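Local coordinates for putative uncharacterized protein (Singapore grouper iridovirus, PDB 3RJ2) that probably binds histone H3, as a viral protein built from two beta-sheets and a short C-terminal helix, at residues I21-N26 with M113-T118; Q122-S125 with A129-A132. All blocks are in the same frame, centred on the assembly; numbering follows the deposited sequence.

Contact 1 of 2, residues I21-N26 with M113-T118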
# COMPACT_ATOMS: atom_id res chain seq x y z
N ILE A 21 9.18 3.63 -6.29
CA ILE A 21 9.12 2.24 -5.90
C ILE A 21 8.07 1.55 -6.75
O ILE A 21 6.96 2.05 -6.90
CB ILE A 21 8.81 2.09 -4.40
CG1 ILE A 21 9.96 2.69 -3.58
CG2 ILE A 21 8.57 0.62 -4.03
CD1 ILE A 21 9.68 2.84 -2.15
N LEU A 22 8.44 0.41 -7.34
CA LEU A 22 7.50 -0.35 -8.14
C LEU A 22 7.11 -1.57 -7.33
O LEU A 22 7.92 -2.47 -7.13
CB LEU A 22 8.15 -0.76 -9.47
CG LEU A 22 7.33 -0.77 -10.77
CD1 LEU A 22 8.08 -1.55 -11.86
CD2 LEU A 22 5.95 -1.33 -10.58
N VAL A 23 5.87 -1.63 -6.87
CA VAL A 23 5.47 -2.72 -5.97
C VAL A 23 5.51 -4.16 -6.54
O VAL A 23 6.33 -4.97 -6.09
CB VAL A 23 4.19 -2.41 -5.19
CG1 VAL A 23 3.83 -3.59 -4.33
CG2 VAL A 23 4.43 -1.18 -4.30
N ASN A 24 4.68 -4.50 -7.51
CA ASN A 24 4.64 -5.91 -7.94
C ASN A 24 5.06 -6.20 -9.40
O ASN A 24 4.46 -5.69 -10.32
CB ASN A 24 3.23 -6.45 -7.65
CG ASN A 24 2.97 -7.80 -8.27
OD1 ASN A 24 3.83 -8.67 -8.27
ND2 ASN A 24 1.77 -7.98 -8.80
N GLU A 25 6.08 -7.02 -9.63
CA GLU A 25 6.38 -7.46 -11.02
C GLU A 25 6.49 -8.97 -11.25
O GLU A 25 7.37 -9.63 -10.70
CB GLU A 25 7.63 -6.80 -11.60
CG GLU A 25 7.69 -5.30 -11.50
CD GLU A 25 8.41 -4.86 -10.25
OE1 GLU A 25 7.80 -4.94 -9.15
OE2 GLU A 25 9.58 -4.44 -10.36
N ASN A 26 5.58 -9.53 -12.06
CA ASN A 26 4.33 -8.89 -12.43
C ASN A 26 3.31 -9.87 -11.89
O ASN A 26 2.34 -10.23 -12.57
CB ASN A 26 4.21 -8.73 -13.95
CG ASN A 26 3.20 -7.65 -14.37
OD1 ASN A 26 1.99 -7.82 -14.22
ND2 ASN A 26 3.71 -6.56 -14.93
N MET A 113 0.66 -12.86 -0.25
CA MET A 113 1.95 -12.17 -0.41
C MET A 113 2.01 -10.91 0.44
O MET A 113 1.07 -10.11 0.43
CB MET A 113 2.14 -11.82 -1.89
CG MET A 113 3.44 -11.14 -2.23
SD MET A 113 4.91 -12.17 -2.08
CE MET A 113 4.48 -13.56 -3.15
N HIS A 114 3.10 -10.75 1.19
CA HIS A 114 3.43 -9.49 1.83
C HIS A 114 4.79 -9.03 1.32
O HIS A 114 5.79 -9.74 1.47
CB HIS A 114 3.43 -9.59 3.37
CG HIS A 114 3.98 -8.38 4.06
ND1 HIS A 114 3.36 -7.14 4.01
CD2 HIS A 114 5.08 -8.21 4.83
CE1 HIS A 114 4.07 -6.27 4.71
NE2 HIS A 114 5.11 -6.90 5.22
N TYR A 115 4.82 -7.85 0.70
CA TYR A 115 6.07 -7.26 0.27
C TYR A 115 6.62 -6.33 1.34
O TYR A 115 5.99 -5.34 1.69
CB TYR A 115 5.89 -6.48 -1.04
CG TYR A 115 5.55 -7.32 -2.25
CD1 TYR A 115 6.47 -8.22 -2.80
CD2 TYR A 115 4.31 -7.21 -2.86
CE1 TYR A 115 6.16 -8.99 -3.93
CE2 TYR A 115 3.98 -7.97 -3.99
CZ TYR A 115 4.91 -8.86 -4.52
OH TYR A 115 4.59 -9.61 -5.63
N ASP A 116 7.78 -6.66 1.88
CA ASP A 116 8.44 -5.74 2.79
C ASP A 116 9.53 -5.08 2.01
O ASP A 116 10.44 -5.75 1.53
CB ASP A 116 9.00 -6.41 4.04
CG ASP A 116 9.42 -5.40 5.10
OD1 ASP A 116 10.44 -4.70 4.89
OD2 ASP A 116 8.72 -5.29 6.14
N GLU A 117 9.45 -3.76 1.91
CA GLU A 117 10.23 -3.00 0.94
C GLU A 117 11.74 -3.21 0.95
O GLU A 117 12.37 -3.20 -0.11
CB GLU A 117 9.86 -1.52 0.99
CG GLU A 117 10.35 -0.73 -0.20
CD GLU A 117 10.22 -1.48 -1.51
OE1 GLU A 117 9.10 -1.95 -1.84
OE2 GLU A 117 11.25 -1.59 -2.22
N THR A 118 12.34 -3.38 2.12
CA THR A 118 13.79 -3.58 2.17
C THR A 118 14.24 -4.91 2.81
O THR A 118 15.42 -5.27 2.76
CB THR A 118 14.54 -2.33 2.72
OG1 THR A 118 13.85 -1.80 3.86
CG2 THR A 118 14.62 -1.23 1.64

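Contact 2 of 2, residues Q122-S125 with A129-A132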
# COMPACT_ATOMS: atom_id res chain seq x y z
N GLN A 122 7.44 -11.91 1.59
CA GLN A 122 7.07 -12.99 2.48
C GLN A 122 5.81 -13.68 1.96
O GLN A 122 4.78 -13.03 1.74
CB GLN A 122 6.83 -12.49 3.90
CG GLN A 122 8.09 -12.24 4.77
CD GLN A 122 8.61 -10.80 4.71
OE1 GLN A 122 7.98 -9.92 4.13
NE2 GLN A 122 9.77 -10.57 5.31
N ILE A 123 5.88 -14.99 1.75
CA ILE A 123 4.70 -15.75 1.39
C ILE A 123 4.01 -16.22 2.67
O ILE A 123 4.59 -16.95 3.48
CB ILE A 123 5.01 -16.94 0.44
CG1 ILE A 123 5.31 -16.43 -0.97
CG2 ILE A 123 3.81 -17.90 0.35
CD1 ILE A 123 6.71 -15.95 -1.17
N ARG A 124 2.79 -15.75 2.85
CA ARG A 124 2.02 -16.08 4.03
C ARG A 124 0.54 -15.85 3.81
O ARG A 124 0.14 -15.08 2.94
CB ARG A 124 2.50 -15.29 5.25
CG ARG A 124 2.48 -13.77 5.11
CD ARG A 124 2.49 -13.09 6.47
NE ARG A 124 1.33 -13.49 7.28
CZ ARG A 124 1.25 -13.35 8.60
NH1 ARG A 124 2.25 -12.82 9.30
NH2 ARG A 124 0.16 -13.75 9.23
N SER A 125 -0.26 -16.53 4.62
CA SER A 125 -1.69 -16.29 4.68
C SER A 125 -2.02 -15.54 5.98
O SER A 125 -1.21 -15.47 6.90
CB SER A 125 -2.44 -17.61 4.60
OG SER A 125 -3.64 -17.46 3.85
N ALA A 129 -7.95 -12.18 12.24
CA ALA A 129 -7.25 -11.44 13.30
C ALA A 129 -5.89 -10.88 12.86
O ALA A 129 -5.57 -9.74 13.15
CB ALA A 129 -7.08 -12.31 14.55
N GLU A 130 -5.11 -11.70 12.16
CA GLU A 130 -3.82 -11.27 11.63
C GLU A 130 -4.01 -10.18 10.56
O GLU A 130 -3.22 -9.25 10.44
CB GLU A 130 -3.07 -12.46 11.04
CG GLU A 130 -2.69 -13.54 12.07
CD GLU A 130 -2.15 -14.82 11.43
OE1 GLU A 130 -2.65 -15.24 10.36
OE2 GLU A 130 -1.23 -15.43 12.02
N PHE A 131 -5.09 -10.31 9.78
CA PHE A 131 -5.38 -9.34 8.74
C PHE A 131 -5.77 -8.03 9.40
O PHE A 131 -5.23 -6.99 9.05
CB PHE A 131 -6.49 -9.82 7.81
CG PHE A 131 -6.76 -8.90 6.66
CD1 PHE A 131 -6.07 -9.04 5.46
CD2 PHE A 131 -7.67 -7.87 6.79
CE1 PHE A 131 -6.31 -8.19 4.40
CE2 PHE A 131 -7.92 -7.00 5.73
CZ PHE A 131 -7.24 -7.16 4.53
N ALA A 132 -6.71 -8.08 10.34
CA ALA A 132 -7.16 -6.87 11.05
C ALA A 132 -6.00 -6.09 11.69
O ALA A 132 -5.96 -4.85 11.64
CB ALA A 132 -8.17 -7.21 12.09

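Contact 1 of 2, residues I21-N26 with M113-T118
Val-23 and Asn-24 meet the ring of Tyr-115 along the side that carries CD2, CE2 and the hydroxyl. Val-23 CG1 comes to 3.9 Å from Tyr-115 CD2, while the backbone O of Val-23 stands over the ring centre, 4.2 Å above its plane. Further out, Asn-24 CB lies 4.0 Å from Tyr-115 CE2, and the amide, whose plane is turned 28° from that of the ring, brings OD1 to 2.9 Å from Tyr-115 OH. Beside this cluster Ile-21 and Glu-117 run past each other in opposite senses, with Ile-21 CG2 3.4 Å from Glu-117 OE1. These five side chains bridge the two beta-sheets: Ile-21 lies on edge strand 18-22 of the four-stranded antiparallel sheet, and Tyr-115 on strand 111-116 of the mixed sheet. On the ring face opposite Val-23 O sits Met-113 CG, 3.5 Å above the plane, and Trp-32 makes an edge-to-face contact with the same ring. A bend at chi2 (39°) swings the Glu-117 carboxylate toward Ile-21, where OE1 accepts a hydrogen bond from Trp-34 NE1. Asn-24 ND2 is held by two backbone oxygens, those of Ile-5 and Trp-27, which fixes the rotation of its amide.

Contact 2 of 2, residues Q122-S125 with A129-A132
The CA atoms of Ser-125 and Glu-130 are the nearest pair across the two segments, 8.8 Å apart, so side chains must span the gap between the chain leaving strand 120-123 and helix 128-136. Arg-124 does most of this. Its CG sits between the backbone N and the carbonyl carbon (chi1 57°), and a bend at chi3 (-60°) turns the guanidinium toward the carbonyl oxygen of Ser-125. There NE and NH2 both donate to Ser-125 O, each at 3.2 Å, a side-on grip by two nitrogens on one atom. The oxygen lies near the guanidinium plane, but NE stands well above the carbonyl plane whereas NH2 is only modestly tilted from it; both come from the same face.

NH2 also faces the helix, where it forms a salt bridge with Glu-130 OE1 at 3.4 Å. Glu-130 CD lies at the guanidinium edge, near its plane, and NH2 is almost as far from OE2, at 3.5 Å. The two planar groups are 74° apart, so the pairing is not the coplanar two-to-two form. Around them, Tyr-126 makes a cation-pi contact with Arg-124, and Glu-130 N is hydrogen-bonded to Asp-127 OD1 in the first turn of the helix.

With 85 Å² buried at the surface, the link is electrostatic rather than apolar: the carboxylate probably stabilises the positive charge on a guanidinium already oriented by Ser-125 O.

How the contacts relate
From the N terminus the chain forms strands 6-12 and 18-22 and runs off the second through 21-26. It then lays down four strands of the mixed sheet and the other two of the antiparallel sheet before contact 1 closes a long loop of 86 residues at 113-118. Contact 2 opens only afterwards and closes a short loop of three residues between 122-125 and 129-132, so the two neither nest nor cross. Strands 111-116 and 120-123, antiparallel neighbours in the mixed sheet, join them: His-114 O and Gln-122 N, 2.7 Å apart, make a probable hydrogen bond, and Met-113 CE packs on Ile-123 CG1. Contact 1 ties sheet to sheet, contact 2 sheet edge to C-terminal helix.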